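Side-chain contacts in tyrosinase (Burkholderia thailandensis, PDB 5ZRD), which catalyses, at a pair of copper ions, the hydroxylation of monophenols to catechols and their further oxidation to quinones: residues N87-F90 with P91-H94; H94-Y97 with V98-L101; E382-T385 with S386-I390. All coordinates share one frame; numbering follows the deposited sequence.

Contact 1: N87-F90 with P91-H94; sequences NVLF and PTWH. With CU (copper (II) ion), chain J.
The type 3 copper site of tyrosinase takes many of its ligands from helices, and here the entry turn of helix 90-108 sets one of them, His94, beside Phe90. The carbonyl oxygen Phe90 O is gripped twice by the same residue: His94 ND1 donates to it at 2.7 Å with an angle of 161° at the hydrogen, and His94 N reaches it at 3.2 Å as an ordinary helical bond. The oxygen lies at the edge of the imidazole, close to its plane, which fixes the rotation of the ring and leaves NE2 to bind copper at 2.2 Å. The chi1 of -70° keeps CG beside the backbone N, over the preceding turn. Aromatic carbons flank the imidazole: Trp93 CE3 sits over the centre of the His94 ring, 3.5 Å from its plane, while Phe90 CE1 meets the opposite face nearer the rim. The Phe90 and His94 planes stand at 43°, and Phe90 in turn meets His277, a ligand of the second copper, edge to face. Before the helix, Asn87 OD1 accepts from Leu89 N at 2.9 Å, an Asx turn laid upon a type I beta turn that ends at Phe90. Leu89 O then receives Trp93 N, also at 2.9 Å, as the helix starts; Pro91, with no N-H to give, fits in this first turn. His57 and His85 complete the triad on this metal, three histidines on each copper, carried largely by helices, being characteristic of the type 3 centre.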
loop_
_atom_site.group_PDB
_atom_site.type_symbol
_atom_site.label_atom_id
_atom_site.label_comp_id
_atom_site.label_asym_id
_atom_site.label_seq_id
_atom_site.Cartn_x
_atom_site.Cartn_y
_atom_site.Cartn_z
ATOM N N ASN A 87 23.174 -8.082 15.206
ATOM C CA ASN A 87 22.884 -7.008 16.137
ATOM C C ASN A 87 23.265 -7.435 17.559
ATOM O O ASN A 87 23.594 -8.578 17.790
ATOM C CB ASN A 87 21.434 -6.551 15.987
ATOM C CG ASN A 87 20.437 -7.540 16.550
ATOM O OD1 ASN A 87 20.706 -8.184 17.567
ATOM N ND2 ASN A 87 19.255 -7.589 15.943
ATOM N N VAL A 88 23.228 -6.506 18.510
ATOM C CA VAL A 88 23.826 -6.776 19.846
ATOM C C VAL A 88 22.994 -7.788 20.651
ATOM O O VAL A 88 23.449 -8.284 21.678
ATOM C CB VAL A 88 24.020 -5.473 20.642
ATOM C CG1 VAL A 88 25.091 -4.606 20.002
ATOM C CG2 VAL A 88 22.720 -4.690 20.777
ATOM N N LEU A 89 21.800 -8.112 20.210
ATOM C CA LEU A 89 21.007 -9.144 20.876
ATOM C C LEU A 89 21.396 -10.544 20.381
ATOM O O LEU A 89 20.830 -11.512 20.847
ATOM C CB LEU A 89 19.524 -8.867 20.607
ATOM C CG LEU A 89 19.041 -7.483 21.046
ATOM C CD1 LEU A 89 17.536 -7.368 20.896
ATOM C CD2 LEU A 89 19.450 -7.197 22.477
ATOM N N PHE A 90 22.362 -10.685 19.480
ATOM C CA PHE A 90 22.652 -12.038 18.969
ATOM C C PHE A 90 22.980 -13.012 20.131
ATOM O O PHE A 90 22.421 -14.100 20.222
ATOM C CB PHE A 90 23.717 -12.001 17.864
ATOM C CG PHE A 90 24.330 -13.346 17.589
ATOM C CD1 PHE A 90 23.747 -14.218 16.695
ATOM C CD2 PHE A 90 25.432 -13.786 18.288
ATOM C CE1 PHE A 90 24.281 -15.481 16.472
ATOM C CE2 PHE A 90 25.984 -15.029 18.055
ATOM C CZ PHE A 90 25.405 -15.882 17.145
ATOM N N PRO A 91 23.925 -12.679 20.983
ATOM C CA PRO A 91 24.357 -13.639 22.010
ATOM C C PRO A 91 23.282 -13.972 23.057
ATOM O O PRO A 91 23.124 -15.130 23.440
ATOM C CB PRO A 91 25.507 -12.914 22.720
ATOM C CG PRO A 91 26.078 -12.033 21.641
ATOM C CD PRO A 91 24.848 -11.547 20.910
ATOM N N THR A 92 22.603 -12.935 23.533
ATOM C CA THR A 92 21.654 -13.069 24.604
ATOM C C THR A 92 20.360 -13.713 24.100
ATOM O O THR A 92 19.696 -14.415 24.821
ATOM C CB THR A 92 21.345 -11.694 25.211
ATOM O OG1 THR A 92 21.055 -10.725 24.199
ATOM C CG2 THR A 92 22.499 -11.206 26.035
ATOM N N TRP A 93 19.971 -13.393 22.880
ATOM C CA TRP A 93 18.760 -13.987 22.336
ATOM C C TRP A 93 18.974 -15.482 22.215
ATOM O O TRP A 93 18.081 -16.239 22.613
ATOM C CB TRP A 93 18.331 -13.388 20.998
ATOM C CG TRP A 93 17.011 -13.922 20.554
ATOM C CD1 TRP A 93 15.784 -13.416 20.871
ATOM C CD2 TRP A 93 16.776 -15.116 19.784
ATOM N NE1 TRP A 93 14.804 -14.187 20.312
ATOM C CE2 TRP A 93 15.377 -15.254 19.666
ATOM C CE3 TRP A 93 17.601 -16.082 19.201
ATOM C CZ2 TRP A 93 14.785 -16.311 18.987
ATOM C CZ3 TRP A 93 17.015 -17.129 18.527
ATOM C CH2 TRP A 93 15.626 -17.233 18.417
ATOM N N HIS A 94 20.118 -15.875 21.643
ATOM C CA HIS A 94 20.363 -17.304 21.446
ATOM C C HIS A 94 20.577 -17.975 22.796
ATOM O O HIS A 94 20.251 -19.125 22.919
ATOM C CB HIS A 94 21.518 -17.592 20.495
ATOM C CG HIS A 94 21.161 -17.242 19.107
ATOM N ND1 HIS A 94 21.159 -15.966 18.694
ATOM C CD2 HIS A 94 20.727 -17.996 18.070
ATOM C CE1 HIS A 94 20.735 -15.918 17.441
ATOM N NE2 HIS A 94 20.490 -17.159 17.024
HETATM CU CU CU J . 19.974 -17.522 14.954
#

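Contact 2: H94-Y97 with V98-L101; sequences HRMY and VYKL. With CU (copper (II) ion), chain J.
Val98 settles against His94 one turn farther along helix 90-108, part of the helical bundle that surrounds the copper pair in the tyrosinase fold. Its N donates to His94 O at 3.0 Å, and its CG2 comes within 3.2 Å of that same oxygen, because chi1 (176°) sets CG1 opposite the backbone N and leaves CG2 beside it, directed back along the helix. This is the close, buried side. Val98 also packs on His320 and Leu101 on Phe317, both from helix 315-334, and Arg95 leaves the helix for the same neighbour, where its NE forms a salt bridge with Asp324. Tyr97 lies deep as well: its hydroxyl is hydrogen-bonded to Leu53 O, and its side chain is close to that of the copper ligand His57, which makes it a plausible second-shell residue.

Toward Tyr99 and Lys100, both partly open to solvent, the contact loosens, though Met96 itself is buried. Here the Met96 and Tyr99 side chains run side by side in the same direction. Two bends in the thioether chain, at chi2 and chi3, curl the methyl group towards the phenol, so that CE touches Tyr99 CD2 at 3.7 Å. The sulfur stays farther off, in a Met-aromatic contact with SD 5.5 Å from the centre of the Tyr99 ring and 45° from its normal. Tyr384, on strand 383-385, packs on all three of these side chains. Lys100 sends NZ away to a salt bridge with Glu103, but its root remains tightly held: Lys100 N donates to Met96 O at 2.7 Å, nearly in line with the carbonyl bond, while Lys100 CB lies 3.2 Å from that oxygen.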
loop_
_atom_site.group_PDB
_atom_site.type_symbol
_atom_site.label_atom_id
_atom_site.label_comp_id
_atom_site.label_asym_id
_atom_site.label_seq_id
_atom_site.Cartn_x
_atom_site.Cartn_y
_atom_site.Cartn_z
ATOM N N HIS A 94 20.118 -15.875 21.643
ATOM C CA HIS A 94 20.363 -17.304 21.446
ATOM C C HIS A 94 20.577 -17.975 22.796
ATOM O O HIS A 94 20.251 -19.125 22.919
ATOM C CB HIS A 94 21.518 -17.592 20.495
ATOM C CG HIS A 94 21.161 -17.242 19.107
ATOM N ND1 HIS A 94 21.159 -15.966 18.694
ATOM C CD2 HIS A 94 20.727 -17.996 18.070
ATOM C CE1 HIS A 94 20.735 -15.918 17.441
ATOM N NE2 HIS A 94 20.490 -17.159 17.024
ATOM N N ARG A 95 21.084 -17.251 23.795
ATOM C CA ARG A 95 21.221 -17.819 25.136
ATOM C C ARG A 95 19.846 -18.270 25.627
ATOM O O ARG A 95 19.718 -19.378 26.146
ATOM C CB ARG A 95 21.842 -16.813 26.115
ATOM C CG ARG A 95 21.889 -17.251 27.579
ATOM C CD ARG A 95 22.873 -16.405 28.370
ATOM N NE ARG A 95 24.246 -16.817 28.120
ATOM C CZ ARG A 95 25.338 -16.219 28.577
ATOM N NH1 ARG A 95 25.234 -15.178 29.385
ATOM N NH2 ARG A 95 26.526 -16.716 28.260
ATOM N N MET A 96 18.853 -17.411 25.472
ATOM C CA MET A 96 17.555 -17.717 25.952
ATOM C C MET A 96 16.923 -18.811 25.079
ATOM O O MET A 96 16.185 -19.694 25.593
ATOM C CB MET A 96 16.673 -16.474 25.980
ATOM C CG MET A 96 17.075 -15.510 27.075
ATOM S SD MET A 96 17.246 -16.311 28.690
ATOM C CE MET A 96 15.631 -17.092 28.777
ATOM N N TYR A 97 17.235 -18.788 23.783
ATOM C CA TYR A 97 16.655 -19.772 22.861
ATOM C C TYR A 97 17.062 -21.162 23.311
ATOM O O TYR A 97 16.220 -22.067 23.393
ATOM C CB TYR A 97 17.079 -19.518 21.416
ATOM C CG TYR A 97 16.385 -20.310 20.330
ATOM C CD1 TYR A 97 15.136 -20.891 20.500
ATOM C CD2 TYR A 97 16.972 -20.425 19.087
ATOM C CE1 TYR A 97 14.493 -21.572 19.474
ATOM C CE2 TYR A 97 16.332 -21.059 18.042
ATOM C CZ TYR A 97 15.095 -21.643 18.237
ATOM O OH TYR A 97 14.500 -22.292 17.208
ATOM N N VAL A 98 18.332 -21.303 23.624
ATOM C CA VAL A 98 18.853 -22.609 23.988
ATOM C C VAL A 98 18.244 -23.025 25.322
ATOM O O VAL A 98 17.929 -24.193 25.545
ATOM C CB VAL A 98 20.378 -22.612 24.107
ATOM C CG1 VAL A 98 20.871 -23.972 24.579
ATOM C CG2 VAL A 98 21.036 -22.239 22.796
ATOM N N TYR A 99 18.167 -22.053 26.217
ATOM C CA TYR A 99 17.668 -22.298 27.553
ATOM C C TYR A 99 16.208 -22.734 27.464
ATOM O O TYR A 99 15.854 -23.657 28.115
ATOM C CB TYR A 99 17.768 -21.029 28.399
ATOM C CG TYR A 99 17.234 -21.130 29.804
ATOM C CD1 TYR A 99 17.963 -21.763 30.788
ATOM C CD2 TYR A 99 16.040 -20.531 30.168
ATOM C CE1 TYR A 99 17.507 -21.828 32.091
ATOM C CE2 TYR A 99 15.571 -20.580 31.474
ATOM C CZ TYR A 99 16.318 -21.224 32.438
ATOM O OH TYR A 99 15.904 -21.296 33.730
ATOM N N LYS A 100 15.415 -22.048 26.644
ATOM C CA LYS A 100 14.009 -22.357 26.463
ATOM C C LYS A 100 13.813 -23.770 25.875
ATOM O O LYS A 100 12.892 -24.525 26.291
ATOM C CB LYS A 100 13.345 -21.267 25.622
ATOM C CG LYS A 100 12.872 -20.051 26.415
ATOM C CD LYS A 100 11.982 -20.429 27.593
ATOM C CE LYS A 100 11.422 -19.241 28.345
ATOM N NZ LYS A 100 10.605 -19.662 29.511
ATOM N N LEU A 101 14.670 -24.185 24.959
ATOM C CA LEU A 101 14.558 -25.558 24.441
ATOM C C LEU A 101 14.938 -26.532 25.559
ATOM O O LEU A 101 14.400 -27.606 25.672
ATOM C CB LEU A 101 15.456 -25.764 23.211
ATOM C CG LEU A 101 15.505 -27.216 22.745
ATOM C CD1 LEU A 101 15.299 -27.328 21.250
ATOM C CD2 LEU A 101 16.810 -27.877 23.182
HETATM CU CU CU J . 19.974 -17.522 14.954
#

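Contact 3: E382-T385 with S386-I390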
loop_
_atom_site.group_PDB
_atom_site.type_symbol
_atom_site.label_atom_id
_atom_site.label_comp_id
_atom_site.label_asym_id
_atom_site.label_seq_id
_atom_site.Cartn_x
_atom_site.Cartn_y
_atom_site.Cartn_z
ATOM N N GLU A 382 5.922 -12.277 31.760
ATOM C CA GLU A 382 6.698 -11.097 31.346
ATOM C C GLU A 382 7.863 -11.532 30.425
ATOM O O GLU A 382 8.515 -12.581 30.618
ATOM C CB GLU A 382 7.182 -10.325 32.584
ATOM C CG GLU A 382 6.281 -9.168 32.982
ATOM C CD GLU A 382 6.912 -8.185 33.958
ATOM O OE1 GLU A 382 6.236 -7.189 34.294
ATOM O OE2 GLU A 382 8.074 -8.415 34.392
ATOM N N ALA A 383 8.124 -10.693 29.421
ATOM C CA ALA A 383 9.149 -10.941 28.427
ATOM C C ALA A 383 10.544 -10.953 29.070
ATOM O O ALA A 383 10.935 -10.020 29.769
ATOM C CB ALA A 383 9.053 -9.889 27.359
ATOM N N TYR A 384 11.295 -12.018 28.842
ATOM C CA TYR A 384 12.744 -11.992 29.104
ATOM C C TYR A 384 13.404 -10.838 28.335
ATOM O O TYR A 384 12.983 -10.496 27.225
ATOM C CB TYR A 384 13.405 -13.302 28.688
ATOM C CG TYR A 384 13.378 -14.411 29.699
ATOM C CD1 TYR A 384 14.377 -14.542 30.651
ATOM C CD2 TYR A 384 12.389 -15.364 29.668
ATOM C CE1 TYR A 384 14.380 -15.588 31.562
ATOM C CE2 TYR A 384 12.371 -16.409 30.571
ATOM C CZ TYR A 384 13.360 -16.521 31.525
ATOM O OH TYR A 384 13.315 -17.569 32.402
ATOM N N THR A 385 14.428 -10.248 28.967
ATOM C CA THR A 385 15.372 -9.319 28.368
ATOM C C THR A 385 16.790 -9.837 28.592
ATOM O O THR A 385 17.005 -10.767 29.347
ATOM C CB THR A 385 15.340 -7.921 29.015
ATOM O OG1 THR A 385 15.882 -8.071 30.330
ATOM C CG2 THR A 385 13.961 -7.290 29.028
ATOM N N SER A 386 17.740 -9.166 27.955
ATOM C CA SER A 386 19.134 -9.462 28.123
ATOM C C SER A 386 19.535 -9.304 29.595
ATOM O O SER A 386 20.447 -9.993 30.044
ATOM C CB SER A 386 19.986 -8.588 27.246
ATOM O OG SER A 386 19.814 -8.893 25.875
ATOM N N GLU A 387 18.849 -8.433 30.341
ATOM C CA GLU A 387 19.249 -8.101 31.736
ATOM C C GLU A 387 18.995 -9.328 32.619
ATOM O O GLU A 387 19.697 -9.539 33.574
ATOM C CB GLU A 387 18.561 -6.805 32.195
ATOM C CG GLU A 387 19.302 -6.051 33.294
ATOM C CD GLU A 387 20.348 -5.004 32.901
ATOM O OE1 GLU A 387 19.981 -4.047 32.182
ATOM O OE2 GLU A 387 21.524 -5.115 33.368
ATOM N N ASP A 388 18.052 -10.176 32.208
ATOM C CA ASP A 388 17.711 -11.413 32.887
ATOM C C ASP A 388 18.643 -12.606 32.620
ATOM O O ASP A 388 18.442 -13.626 33.274
ATOM C CB ASP A 388 16.291 -11.829 32.487
ATOM C CG ASP A 388 15.254 -10.771 32.822
ATOM O OD1 ASP A 388 15.266 -10.306 33.980
ATOM O OD2 ASP A 388 14.455 -10.370 31.935
ATOM N N CYS A 389 19.646 -12.509 31.715
ATOM C CA CYS A 389 20.496 -13.714 31.363
ATOM C C CYS A 389 21.968 -13.348 31.153
ATOM O O CYS A 389 22.725 -13.988 30.357
ATOM C CB CYS A 389 19.973 -14.441 30.131
ATOM S SG CYS A 389 19.801 -13.371 28.678
ATOM N N ILE A 390 22.427 -12.386 31.942
ATOM C CA ILE A 390 23.853 -12.053 31.926
ATOM C C ILE A 390 24.654 -13.155 32.640
ATOM O O ILE A 390 25.656 -13.683 32.126
ATOM C CB ILE A 390 24.076 -10.646 32.504
ATOM C CG1 ILE A 390 23.244 -9.629 31.714
ATOM C CG2 ILE A 390 25.561 -10.295 32.519
ATOM C CD1 ILE A 390 23.343 -8.213 32.190
#
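Asp388 OD2 is gripped by two donors of one residue, Thr385. The amide Thr385 N reaches it at 3.0 Å from the anti side, only a little out of the carboxylate plane, and its hydrogen bond is nearly straight at 162°. Thr385 OG1 donates to the same oxygen at 3.1 Å, but from above that plane. With chi1 at 69° the hydroxyl lies between the backbone N and the carbonyl carbon, where it also accepts from Glu387 N at 3.0 Å. This bond from Glu387 N to Thr385 OG1 makes an ST turn, which leads from strand 383-385 into the short 3-10 segment 386-388. Within this tight turn the backbone closes back too: Asp388 N donates to Thr385 O at 3.1 Å, although it stands well above the carbonyl plane. The other carboxylate oxygen, OD1, forms a salt bridge with Lys378, so the two oxygens have different partners, which would probably favour the charged form. On the apolar side, Asp388 CB rests 3.8 Å from Tyr384 CD1, and the phenol and carboxylate planes are turned 82° apart. Ser386 directs its hydroxyl away from this network to a hydrogen bond with Thr92 of helix 90-108.

Contact 1 is the entry to helix 90-108 and contact 2 its next turns, joined at His94, whereas contact 3 is a strand-to-turn junction lying against that helix and farther from the centre of the chain. Burial falls off in the same order: contact 1 is wholly buried beside the metal, contact 2 has one partly exposed flank, and contact 3 reaches the surface. The chemistry follows, from aromatic rings and metal coordination, through helical bonds and a thioether, to a carboxylate and hydroxyl network. Residues 382-390 touch both helical contacts; toward contact 2, Cys389 O probably accepts from Arg95 NH1, and Cys389 CB packs 3.6 Å from Met96 SD.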